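Local coordinates for protein cytokinin riboside 5'-monophosphate phosphoribohydrolase (Streptomyces coelicolor, PDB 5ZI9) that belongs to the SLOG clan, with a Rossmann-like parallel sheet, and assembles from six chains, at residues Glu30-Thr33 against Asp34-Leu37; His48-Pro51 against Trp52-Leu55; Ala119-Gly122 against Ala123-Lys127; Gly142-Pro145 against Tyr146-Ile149; Lys224-Glu227 against Lys228-Met231. All blocks are in the same frame, centred on the assembly; numbering follows the deposited sequence.

All five contacts are local, each within one continuous piece of chain, but their places differ. Contacts 1 and 2, both partly buried, start helices 33-39 and 50-67, whose residues meet other subunits and citrate; their centres are about 25 Å apart, and both use an arginine, contact 1 beside a capping box, contact 2 in a salt bridge. Contacts 3 and 4 touch each other beside the parallel sheet: contact 3 closes helix 115-125 with a partly buried backbone network, while contact 4 is a surface turn built on one asparagine and some apolar packing. Contact 5, partly buried and far from the rest, is a short 3-10 turn before strand 234-236, held by an aspartate that accepts from the backbone.

Contact 1 of 5, residues Glu30-Thr33 against Asp34-Leu37; sequences ESTT and DQRL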
loop_
_atom_site.group_PDB
_atom_site.type_symbol
_atom_site.label_atom_id
_atom_site.label_comp_id
_atom_site.label_asym_id
_atom_site.label_seq_id
_atom_site.Cartn_x
_atom_site.Cartn_y
_atom_site.Cartn_z
ATOM N N GLU B 30 -13.131 -14.414 -21.254
ATOM C CA GLU B 30 -13.095 -14.266 -22.726
ATOM C C GLU B 30 -12.101 -13.212 -23.196
ATOM O O GLU B 30 -11.681 -13.226 -24.338
ATOM C CB GLU B 30 -14.478 -13.987 -23.326
ATOM C CG GLU B 30 -15.636 -13.773 -22.328
ATOM C CD GLU B 30 -17.016 -13.946 -22.975
ATOM O OE1 GLU B 30 -17.299 -15.074 -23.466
ATOM O OE2 GLU B 30 -17.808 -12.972 -22.993
ATOM N N SER B 31 -11.719 -12.301 -22.312
ATOM C CA SER B 31 -10.691 -11.309 -22.606
ATOM C C SER B 31 -9.521 -11.554 -21.705
ATOM O O SER B 31 -9.669 -12.176 -20.635
ATOM C CB SER B 31 -11.206 -9.890 -22.358
ATOM O OG SER B 31 -11.655 -9.725 -21.016
ATOM N N THR B 32 -8.369 -11.025 -22.118
ATOM C CA THR B 32 -7.151 -11.071 -21.309
ATOM C C THR B 32 -7.149 -9.953 -20.241
ATOM O O THR B 32 -7.790 -8.904 -20.410
ATOM C CB THR B 32 -5.859 -11.010 -22.168
ATOM O OG1 THR B 32 -5.715 -9.722 -22.749
ATOM C CG2 THR B 32 -5.900 -11.982 -23.286
ATOM N N THR B 33 -6.448 -10.200 -19.135
ATOM C CA THR B 33 -6.333 -9.241 -18.032
ATOM C C THR B 33 -5.740 -7.947 -18.578
ATOM O O THR B 33 -6.324 -6.869 -18.378
ATOM C CB THR B 33 -5.463 -9.789 -16.870
ATOM O OG1 THR B 33 -5.926 -11.071 -16.463
ATOM C CG2 THR B 33 -5.540 -8.926 -15.674
ATOM N N ASP B 34 -4.631 -8.080 -19.317
ATOM C CA ASP B 34 -3.946 -6.940 -19.904
ATOM C C ASP B 34 -4.826 -6.101 -20.813
ATOM O O ASP B 34 -4.723 -4.883 -20.796
ATOM C CB ASP B 34 -2.741 -7.367 -20.747
ATOM C CG ASP B 34 -1.418 -7.283 -20.000
ATOM O OD1 ASP B 34 -1.224 -6.286 -19.250
ATOM O OD2 ASP B 34 -0.574 -8.242 -20.174
ATOM N N GLN B 35 -5.651 -6.743 -21.638
ATOM C CA GLN B 35 -6.416 -5.970 -22.599
ATOM C C GLN B 35 -7.420 -5.119 -21.905
ATOM O O GLN B 35 -7.606 -3.985 -22.295
ATOM C CB GLN B 35 -7.019 -6.822 -23.731
ATOM C CG GLN B 35 -8.438 -7.317 -23.560
ATOM C CD GLN B 35 -8.818 -8.240 -24.677
ATOM O OE1 GLN B 35 -8.499 -9.446 -24.653
ATOM N NE2 GLN B 35 -9.459 -7.673 -25.705
ATOM N N ARG B 36 -8.024 -5.633 -20.841
ATOM C CA ARG B 36 -8.934 -4.816 -20.055
ATOM C C ARG B 36 -8.213 -3.621 -19.434
ATOM O O ARG B 36 -8.748 -2.534 -19.386
ATOM C CB ARG B 36 -9.638 -5.660 -18.977
ATOM C CG ARG B 36 -10.666 -6.661 -19.523
ATOM C CD ARG B 36 -11.422 -7.325 -18.383
ATOM N NE ARG B 36 -10.573 -8.052 -17.407
ATOM C CZ ARG B 36 -10.187 -9.322 -17.522
ATOM N NH1 ARG B 36 -9.427 -9.850 -16.591
ATOM N NH2 ARG B 36 -10.506 -10.064 -18.575
ATOM N N LEU B 37 -6.985 -3.829 -18.993
ATOM C CA LEU B 37 -6.154 -2.780 -18.417
ATOM C C LEU B 37 -5.676 -1.740 -19.405
ATOM O O LEU B 37 -5.635 -0.572 -19.079
ATOM C CB LEU B 37 -4.947 -3.447 -17.793
ATOM C CG LEU B 37 -4.031 -2.811 -16.744
ATOM C CD1 LEU B 37 -2.655 -2.713 -17.295
ATOM C CD2 LEU B 37 -4.482 -1.479 -16.225
#
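R36 reaches S31 because its chain bends at chi3 (-58°) and folds the guanidinium back past the start of the helix, while S31 holds OG between its own backbone N and carbonyl carbon (chi1 58°). NH2 of R36 thus comes to 2.7 Å from OG of S31, which sits at the edge of the guanidinium, almost in its plane. A second bond from the same NH2 to O of S31, at 3.1 Å, is weak. O of T32 lies over one face of the guanidinium, displaced toward the rim, and NE of R36 is hydrogen-bonded to a citrate anion, so the group is held by S31 at its edge and by citrate at NE.

T33 and D34 face a second subunit, with T33 OG1 bonded to its E136 and D34 OD2 to N of its F156. Q35 turns back across T32, the two side chains crossing at about a right angle. OE1 of Q35 accepts from N of T32 at 3.0 Å in a nearly straight bond (169°), with the donor tilted from the amide carbonyl plane. In exchange, OG1 of T32 accepts from N of Q35 at 3.2 Å; the same hydroxyl also bonds O of Q193 of a third subunit. The reciprocal T32-Q35 bonds form a capping box, T32 at the N-cap and Q35 three residues on, opening helix 33-39 at a subunit interface.

Contact 2 of 5, residues His48-Pro51 against Trp52-Leu55; sequences HTDP and WRVL. With FLC (citrate anion), chain L.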
loop_
_atom_site.group_PDB
_atom_site.type_symbol
_atom_site.label_atom_id
_atom_site.label_comp_id
_atom_site.label_asym_id
_atom_site.label_seq_id
_atom_site.Cartn_x
_atom_site.Cartn_y
_atom_site.Cartn_z
ATOM N N HIS B 48 -10.734 12.036 -7.995
ATOM C CA HIS B 48 -11.050 13.202 -7.175
ATOM C C HIS B 48 -11.606 12.803 -5.843
ATOM O O HIS B 48 -12.340 13.559 -5.259
ATOM C CB HIS B 48 -11.965 14.187 -7.940
ATOM C CG HIS B 48 -11.511 14.453 -9.348
ATOM N ND1 HIS B 48 -10.356 15.153 -9.633
ATOM C CD2 HIS B 48 -12.038 14.084 -10.547
ATOM C CE1 HIS B 48 -10.187 15.205 -10.944
ATOM N NE2 HIS B 48 -11.194 14.568 -11.522
ATOM N N THR B 49 -11.216 11.643 -5.332
ATOM C CA THR B 49 -11.741 11.205 -4.071
ATOM C C THR B 49 -10.647 11.055 -3.062
ATOM O O THR B 49 -9.483 10.821 -3.419
ATOM C CB THR B 49 -12.480 9.890 -4.220
ATOM O OG1 THR B 49 -11.596 8.888 -4.745
ATOM C CG2 THR B 49 -13.597 10.064 -5.165
ATOM N N ASP B 50 -11.021 11.152 -1.789
ATOM C CA ASP B 50 -10.037 10.959 -0.718
ATOM C C ASP B 50 -9.218 9.631 -0.644
ATOM O O ASP B 50 -8.040 9.683 -0.279
ATOM C CB ASP B 50 -10.663 11.273 0.637
ATOM C CG ASP B 50 -10.805 12.740 0.848
ATOM O OD1 ASP B 50 -10.089 13.519 0.224
ATOM O OD2 ASP B 50 -11.673 13.131 1.621
ATOM N N PRO B 51 -9.840 8.468 -0.949
ATOM C CA PRO B 51 -9.085 7.219 -0.946
ATOM C C PRO B 51 -7.948 7.282 -1.940
ATOM O O PRO B 51 -6.907 6.789 -1.644
ATOM C CB PRO B 51 -10.101 6.180 -1.409
ATOM C CG PRO B 51 -11.372 6.755 -1.038
ATOM C CD PRO B 51 -11.245 8.220 -1.295
ATOM N N TRP B 52 -8.152 7.902 -3.103
ATOM C CA TRP B 52 -7.078 8.080 -4.065
ATOM C C TRP B 52 -6.074 9.130 -3.609
ATOM O O TRP B 52 -4.916 9.052 -3.917
ATOM C CB TRP B 52 -7.655 8.473 -5.444
ATOM C CG TRP B 52 -6.584 8.604 -6.471
ATOM C CD1 TRP B 52 -6.064 9.764 -6.963
ATOM C CD2 TRP B 52 -5.848 7.540 -7.090
ATOM N NE1 TRP B 52 -5.070 9.496 -7.880
ATOM C CE2 TRP B 52 -4.906 8.138 -7.963
ATOM C CE3 TRP B 52 -5.898 6.158 -7.002
ATOM C CZ2 TRP B 52 -4.029 7.391 -8.733
ATOM C CZ3 TRP B 52 -5.030 5.419 -7.765
ATOM C CH2 TRP B 52 -4.093 6.036 -8.613
ATOM N N ARG B 53 -6.540 10.152 -2.929
ATOM C CA ARG B 53 -5.645 11.160 -2.410
ATOM C C ARG B 53 -4.686 10.591 -1.411
ATOM O O ARG B 53 -3.566 10.981 -1.351
ATOM C CB ARG B 53 -6.422 12.291 -1.757
ATOM C CG ARG B 53 -7.110 13.223 -2.762
ATOM C CD ARG B 53 -7.522 14.466 -2.022
ATOM N NE ARG B 53 -8.150 15.407 -2.922
ATOM C CZ ARG B 53 -9.438 15.458 -3.200
ATOM N NH1 ARG B 53 -9.872 16.334 -4.079
ATOM N NH2 ARG B 53 -10.301 14.649 -2.605
ATOM N N VAL B 54 -5.152 9.640 -0.645
ATOM C CA VAL B 54 -4.336 8.946 0.322
ATOM C C VAL B 54 -3.170 8.202 -0.353
ATOM O O VAL B 54 -2.086 8.118 0.191
ATOM C CB VAL B 54 -5.258 8.054 1.204
ATOM C CG1 VAL B 54 -4.864 6.610 1.173
ATOM C CG2 VAL B 54 -5.217 8.520 2.626
ATOM N N LEU B 55 -3.410 7.646 -1.529
ATOM C CA LEU B 55 -2.362 6.986 -2.297
ATOM C C LEU B 55 -1.364 7.978 -2.862
ATOM O O LEU B 55 -0.201 7.668 -2.998
ATOM C CB LEU B 55 -2.984 6.151 -3.413
ATOM C CG LEU B 55 -3.829 4.953 -2.938
ATOM C CD1 LEU B 55 -3.986 4.012 -4.118
ATOM C CD2 LEU B 55 -3.253 4.174 -1.753
HETATM C CAC FLC L . -5.012 13.851 -7.345
HETATM C CA FLC L . -6.260 14.265 -8.028
HETATM C CB FLC L . -6.440 15.761 -8.282
HETATM C CBC FLC L . -6.052 16.285 -9.650
HETATM C CG FLC L . -7.933 15.973 -8.132
HETATM C CGC FLC L . -8.350 16.251 -6.770
HETATM O OA1 FLC L . -4.453 12.877 -7.777
HETATM O OA2 FLC L . -4.591 14.496 -6.414
HETATM O OB1 FLC L . -4.922 16.075 -10.086
HETATM O OB2 FLC L . -6.832 16.950 -10.350
HETATM O OG1 FLC L . -7.512 16.575 -5.970
HETATM O OG2 FLC L . -9.513 16.152 -6.558
HETATM O OHB FLC L . -5.726 16.439 -7.267
#
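W52 rests its CB against O of T49 at 3.6 Å, and CG anti to the backbone N (chi1 -177°) carries the indole off the first turn, where its ring meets W46 edge-to-face. The ring edge also points at citrate, with NE1 of W52 3.4 Å from OA1. R53 comes next. Its N bonds O of T49 at 3.1 Å, and its extended chain takes NH2 to OD1 of D50, also 3.1 Å, in a salt bridge. OD1 is met from above the carboxylate plane, the two flat groups standing 64° apart; OD2 of D50 is paired with K165 of a fourth subunit. NE of R53 makes a weak bond to citrate OG1, and ND1 of H48 a weak one to OG2, while H48 NE2 bonds E70 of a third subunit. V54 sends its N to O of D50 at 2.9 Å. L55 sets CG beside O of P51 and packs on I62 of the third subunit. This is the first turn of helix 50-67, with T49 at the N-cap but its OG1 bonded to O of W46 instead of capping, beside a citrate, probably from the crystallisation liquor, that R56 of the same chain and R36 of a fifth subunit also bind; it may mark an anion pocket.

Contact 3 of 5, residues Ala119-Gly122 against Ala123-Lys127; sequences ANKG and ALEAK
A123 sits in the tight part of the contact: its N bonds O of A119 at 3.0 Å, and its CB lies against the carbonyl oxygens of A119 and N120 while packing outward on V107 and V101. One residue on, N of L124 bonds O of N120 at 3.2 Å, with a second, weak bond to O of K121. The straightest bond runs from N of E125 to O of K121, 3.0 Å long and at 173°. On the buried side of the helix, N120 spends both ends of its amide on the surroundings: OD1 bonds T109 OG1 and N144 ND2, and ND2 bonds S130 OG and V131 O. It thereby ties the helix to both strands of the beta-alpha-beta unit made by strand 106-109, helix 115-125 and strand 130-135.

Toward the end of the helix the bonding weakens, N of A126 lying 3.4 Å from O of G122. A Schellman motif then closes it: K127, with positive phi, is the C-prime residue, its N bonds O of L124 at 2.7 Å, and N of the following residue reaches back to O of A123. The more open side belongs to K121 and E125. K121 sets CG anti to its own N (chi1 175°) and bends repeatedly beyond it, lying against the ring of Y146, while E125 runs out extended. The two side chains slant past each other, and NZ of K121 stays 3.8 Å from OE2 of E125, a long salt bridge. OE1 of E125 makes a weak, long ion pair with R98 of helix 88-102.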
loop_
_atom_site.group_PDB
_atom_site.type_symbol
_atom_site.label_atom_id
_atom_site.label_comp_id
_atom_site.label_asym_id
_atom_site.label_seq_id
_atom_site.Cartn_x
_atom_site.Cartn_y
_atom_site.Cartn_z
ATOM N N ALA B 119 20.643 31.414 2.925
ATOM C CA ALA B 119 21.264 30.229 3.541
ATOM C C ALA B 119 21.749 29.195 2.495
ATOM O O ALA B 119 22.869 28.674 2.598
ATOM C CB ALA B 119 20.344 29.605 4.596
ATOM N N ASN B 120 20.945 28.930 1.468
ATOM C CA ASN B 120 21.375 27.969 0.446
ATOM C C ASN B 120 22.644 28.482 -0.250
ATOM O O ASN B 120 23.558 27.698 -0.551
ATOM C CB ASN B 120 20.306 27.764 -0.622
ATOM C CG ASN B 120 19.160 26.914 -0.159
ATOM O OD1 ASN B 120 18.023 27.393 -0.137
ATOM N ND2 ASN B 120 19.427 25.639 0.148
ATOM N N LYS B 121 22.669 29.790 -0.514
ATOM C CA LYS B 121 23.818 30.424 -1.117
ATOM C C LYS B 121 25.081 30.211 -0.307
ATOM O O LYS B 121 26.126 29.762 -0.843
ATOM C CB LYS B 121 23.557 31.916 -1.286
ATOM C CG LYS B 121 24.750 32.723 -1.800
ATOM C CD LYS B 121 24.324 33.796 -2.792
ATOM C CE LYS B 121 24.910 35.171 -2.519
ATOM N NZ LYS B 121 26.153 35.343 -3.312
ATOM N N GLY B 122 24.981 30.543 0.978
ATOM C CA GLY B 122 26.073 30.342 1.915
ATOM C C GLY B 122 26.556 28.907 1.919
ATOM O O GLY B 122 27.741 28.674 1.971
ATOM N N ALA B 123 25.650 27.937 1.846
ATOM C CA ALA B 123 26.044 26.538 1.946
ATOM C C ALA B 123 26.854 26.074 0.748
ATOM O O ALA B 123 27.681 25.149 0.859
ATOM C CB ALA B 123 24.831 25.666 2.130
ATOM N N LEU B 124 26.597 26.720 -0.396
ATOM C CA LEU B 124 27.311 26.441 -1.648
ATOM C C LEU B 124 28.693 27.074 -1.664
ATOM O O LEU B 124 29.674 26.427 -2.055
ATOM C CB LEU B 124 26.507 26.931 -2.861
ATOM C CG LEU B 124 25.406 26.002 -3.383
ATOM C CD1 LEU B 124 25.064 26.433 -4.807
ATOM C CD2 LEU B 124 25.750 24.497 -3.322
ATOM N N GLU B 125 28.768 28.334 -1.231
ATOM C CA GLU B 125 30.061 29.010 -1.046
ATOM C C GLU B 125 31.073 28.150 -0.295
ATOM O O GLU B 125 32.263 28.158 -0.651
ATOM C CB GLU B 125 29.912 30.327 -0.302
ATOM C CG GLU B 125 29.205 31.404 -1.104
ATOM C CD GLU B 125 29.236 32.776 -0.420
ATOM O OE1 GLU B 125 30.034 32.932 0.547
ATOM O OE2 GLU B 125 28.477 33.703 -0.854
ATOM N N ALA B 126 30.589 27.414 0.718
ATOM C CA ALA B 126 31.424 26.531 1.538
ATOM C C ALA B 126 31.494 25.116 0.976
ATOM O O ALA B 126 31.964 24.213 1.646
ATOM C CB ALA B 126 30.943 26.523 2.987
ATOM N N LYS B 127 31.054 24.937 -0.270
ATOM C CA LYS B 127 31.089 23.646 -0.950
ATOM C C LYS B 127 30.408 22.517 -0.156
ATOM O O LYS B 127 30.898 21.401 -0.115
ATOM C CB LYS B 127 32.549 23.274 -1.312
ATOM C CG LYS B 127 33.486 24.454 -1.675
ATOM C CD LYS B 127 33.613 24.763 -3.167
ATOM C CE LYS B 127 33.394 26.255 -3.495
ATOM N NZ LYS B 127 32.939 26.433 -4.922
#

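Contact 4 of 5, residues Gly142-Pro145 against Tyr146-Ile149; sequences GLNP and YVDI
N144 and V147 close a type I beta turn, N of V147 giving its hydrogen to O of N144 at 3.0 Å and 160°, from well above the carbonyl plane. Inside this turn lies a smaller one. With chi1 at 72°, N144 tucks its amide back over the chain, and OD1 accepts from N of Y146 at 3.1 Å in a weak bond, consistent with an Asx turn. ND2 of N144 bonds O of G112, which fastens the turn to the loop leading into helix 115-125, and O of Y146 bonds OG of S130 on the neighbouring strand. The turn lies in the loop between strands 130-135 and 149-153, the latter outermost in the parallel sheet within this chain. Packing surrounds the polar centre. CG2 of V147 lies 3.4 Å from OD1 of N144, covering the amide with a methyl, and the two side chains cross at about a right angle. P145 and Y146 both rest on E117 of helix 115-125. The pyrrolidine ring slants over one face of the phenol ring, CG of P145 coming 3.9 Å from CE2 of Y146. The other methyl of V147, CG1, meets CD1 of L143 at 4.0 Å.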
loop_
_atom_site.group_PDB
_atom_site.type_symbol
_atom_site.label_atom_id
_atom_site.label_comp_id
_atom_site.label_asym_id
_atom_site.label_seq_id
_atom_site.Cartn_x
_atom_site.Cartn_y
_atom_site.Cartn_z
ATOM N N GLY B 142 9.940 29.423 -8.665
ATOM C CA GLY B 142 10.793 28.224 -8.716
ATOM C C GLY B 142 11.746 28.182 -7.538
ATOM O O GLY B 142 11.871 29.140 -6.772
ATOM N N LEU B 143 12.401 27.050 -7.374
ATOM C CA LEU B 143 13.427 26.885 -6.356
ATOM C C LEU B 143 14.551 27.865 -6.655
ATOM O O LEU B 143 14.768 28.203 -7.814
ATOM C CB LEU B 143 14.019 25.476 -6.382
ATOM C CG LEU B 143 13.134 24.306 -5.990
ATOM C CD1 LEU B 143 13.927 23.023 -6.163
ATOM C CD2 LEU B 143 12.673 24.450 -4.541
ATOM N N ASN B 144 15.269 28.298 -5.617
ATOM C CA ASN B 144 16.262 29.340 -5.746
ATOM C C ASN B 144 17.525 28.746 -6.379
ATOM O O ASN B 144 17.731 27.512 -6.354
ATOM C CB ASN B 144 16.517 30.079 -4.404
ATOM C CG ASN B 144 17.284 29.243 -3.372
ATOM O OD1 ASN B 144 18.374 28.699 -3.634
ATOM N ND2 ASN B 144 16.714 29.151 -2.175
ATOM N N PRO B 145 18.362 29.616 -6.975
ATOM C CA PRO B 145 19.494 29.177 -7.818
ATOM C C PRO B 145 20.594 28.477 -7.073
ATOM O O PRO B 145 21.384 27.763 -7.698
ATOM C CB PRO B 145 20.011 30.452 -8.429
ATOM C CG PRO B 145 19.323 31.586 -7.691
ATOM C CD PRO B 145 18.073 31.060 -7.113
ATOM N N TYR B 146 20.629 28.616 -5.749
ATOM C CA TYR B 146 21.635 27.894 -4.951
ATOM C C TYR B 146 21.118 26.631 -4.330
ATOM O O TYR B 146 21.791 26.070 -3.457
ATOM C CB TYR B 146 22.254 28.802 -3.890
ATOM C CG TYR B 146 22.465 30.190 -4.434
ATOM C CD1 TYR B 146 23.592 30.496 -5.233
ATOM C CD2 TYR B 146 21.512 31.208 -4.181
ATOM C CE1 TYR B 146 23.779 31.784 -5.735
ATOM C CE2 TYR B 146 21.699 32.504 -4.678
ATOM C CZ TYR B 146 22.827 32.787 -5.460
ATOM O OH TYR B 146 23.004 34.062 -5.962
ATOM N N VAL B 147 19.954 26.163 -4.767
ATOM C CA VAL B 147 19.482 24.852 -4.298
ATOM C C VAL B 147 20.165 23.745 -5.066
ATOM O O VAL B 147 20.154 23.758 -6.276
ATOM C CB VAL B 147 17.956 24.693 -4.416
ATOM C CG1 VAL B 147 17.524 23.222 -4.325
ATOM C CG2 VAL B 147 17.275 25.514 -3.327
ATOM N N ASP B 148 20.716 22.768 -4.370
ATOM C CA ASP B 148 21.334 21.628 -5.046
ATOM C C ASP B 148 20.481 20.332 -5.045
ATOM O O ASP B 148 20.195 19.785 -6.096
ATOM C CB ASP B 148 22.720 21.385 -4.469
ATOM C CG ASP B 148 23.663 20.905 -5.492
ATOM O OD1 ASP B 148 24.146 21.769 -6.278
ATOM O OD2 ASP B 148 23.877 19.672 -5.523
ATOM N N ILE B 149 20.099 19.838 -3.878
ATOM C CA ILE B 149 19.098 18.778 -3.797
ATOM C C ILE B 149 17.732 19.458 -3.676
ATOM O O ILE B 149 17.426 20.060 -2.629
ATOM C CB ILE B 149 19.388 17.855 -2.619
ATOM C CG1 ILE B 149 20.743 17.164 -2.841
ATOM C CG2 ILE B 149 18.308 16.807 -2.476
ATOM C CD1 ILE B 149 21.316 16.526 -1.592
#

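Contact 5 of 5, residues Lys224-Glu227 against Lys228-Met231; sequences KAAE and KDLM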
loop_
_atom_site.group_PDB
_atom_site.type_symbol
_atom_site.label_atom_id
_atom_site.label_comp_id
_atom_site.label_asym_id
_atom_site.label_seq_id
_atom_site.Cartn_x
_atom_site.Cartn_y
_atom_site.Cartn_z
ATOM N N LYS B 224 0.541 29.662 31.191
ATOM C CA LYS B 224 0.343 28.900 29.940
ATOM C C LYS B 224 1.630 28.218 29.522
ATOM O O LYS B 224 1.617 27.171 28.886
ATOM C CB LYS B 224 -0.133 29.776 28.791
ATOM C CG LYS B 224 -1.139 30.862 29.173
ATOM C CD LYS B 224 -2.491 30.359 29.654
ATOM C CE LYS B 224 -3.613 31.372 29.360
ATOM N NZ LYS B 224 -4.019 32.265 30.490
ATOM N N ALA B 225 2.751 28.829 29.866
ATOM C CA ALA B 225 4.067 28.198 29.735
ATOM C C ALA B 225 4.824 28.363 31.057
ATOM O O ALA B 225 4.445 29.176 31.931
ATOM C CB ALA B 225 4.841 28.839 28.596
ATOM N N ALA B 226 5.893 27.585 31.193
ATOM C CA ALA B 226 6.811 27.703 32.325
ATOM C C ALA B 226 7.973 28.596 31.907
ATOM O O ALA B 226 8.268 28.715 30.709
ATOM C CB ALA B 226 7.310 26.320 32.724
ATOM N N GLU B 227 8.657 29.211 32.867
ATOM C CA GLU B 227 9.864 29.990 32.518
ATOM C C GLU B 227 10.949 29.123 31.836
ATOM O O GLU B 227 11.579 29.564 30.887
ATOM C CB GLU B 227 10.459 30.691 33.723
ATOM C CG GLU B 227 11.390 31.824 33.334
ATOM C CD GLU B 227 10.665 33.133 33.076
ATOM O OE1 GLU B 227 9.917 33.616 33.966
ATOM O OE2 GLU B 227 10.857 33.703 31.989
ATOM N N LYS B 228 11.125 27.888 32.302
ATOM C CA LYS B 228 12.076 26.965 31.684
ATOM C C LYS B 228 11.737 26.603 30.227
ATOM O O LYS B 228 12.586 26.062 29.526
ATOM C CB LYS B 228 12.206 25.659 32.503
ATOM C CG LYS B 228 12.735 25.773 33.948
ATOM C CD LYS B 228 13.685 24.606 34.326
ATOM C CE LYS B 228 13.381 23.919 35.662
ATOM N NZ LYS B 228 14.005 24.536 36.875
ATOM N N ASP B 229 10.495 26.846 29.799
ATOM C CA ASP B 229 10.069 26.623 28.398
ATOM C C ASP B 229 10.676 27.657 27.431
ATOM O O ASP B 229 10.803 27.387 26.227
ATOM C CB ASP B 229 8.523 26.616 28.255
ATOM C CG ASP B 229 7.849 25.382 28.895
ATOM O OD1 ASP B 229 8.424 24.271 28.957
ATOM O OD2 ASP B 229 6.707 25.514 29.353
ATOM N N LEU B 230 11.042 28.830 27.958
ATOM C CA LEU B 230 11.769 29.869 27.199
ATOM C C LEU B 230 13.278 29.609 27.030
ATOM O O LEU B 230 13.931 30.314 26.277
ATOM C CB LEU B 230 11.537 31.235 27.851
ATOM C CG LEU B 230 10.062 31.633 28.012
ATOM C CD1 LEU B 230 9.890 33.134 28.161
ATOM C CD2 LEU B 230 9.244 31.184 26.811
ATOM N N MET B 231 13.790 28.564 27.679
ATOM C CA MET B 231 15.147 28.081 27.504
ATOM C C MET B 231 15.280 27.110 26.332
ATOM O O MET B 231 16.383 26.635 26.030
ATOM C CB MET B 231 15.559 27.305 28.729
ATOM C CG MET B 231 15.258 27.968 30.045
ATOM S SD MET B 231 16.753 28.648 30.702
ATOM C CE MET B 231 16.678 30.259 29.902
#
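D229 offers its carboxylate to the backbone of A226: N of A226 approaches OD2 from above the carboxylate plane (40° out of it) at 2.9 Å, the N-H...O angle nearly straight at 170°. CB of A226 lies 3.5 Å from that same OD2, and CB of A225 touches it more loosely. The other flat group, the carboxylate of E227, has CD1 of L230 4.0 Å from OE2, while OE2 itself is paired with R216 of helix 205-220.

D229 reaches back because its CG is anti to the carbonyl carbon (chi1 -70°), which turns the carboxylate toward the incoming chain. N of D229 bonds O of A226 at 3.0 Å, and N of L230 bonds O of E227 at 3.1 Å. In both bonds the donor stands well above the carbonyl plane, as suits the tight three-residue spacing of the short 3-10 segment here. L230 packs on V220 and R216 of helix 205-220, so the turn lies against that helix before strand 234-236 begins.

N of A226 is the firm partner of OD2; Q191 NE2 adds a weak bond and R82 of a fourth subunit a weak, long ion pair. A backbone N-H, an amide and a more distant arginine round this one oxygen would probably favour the charged form of the carboxylate.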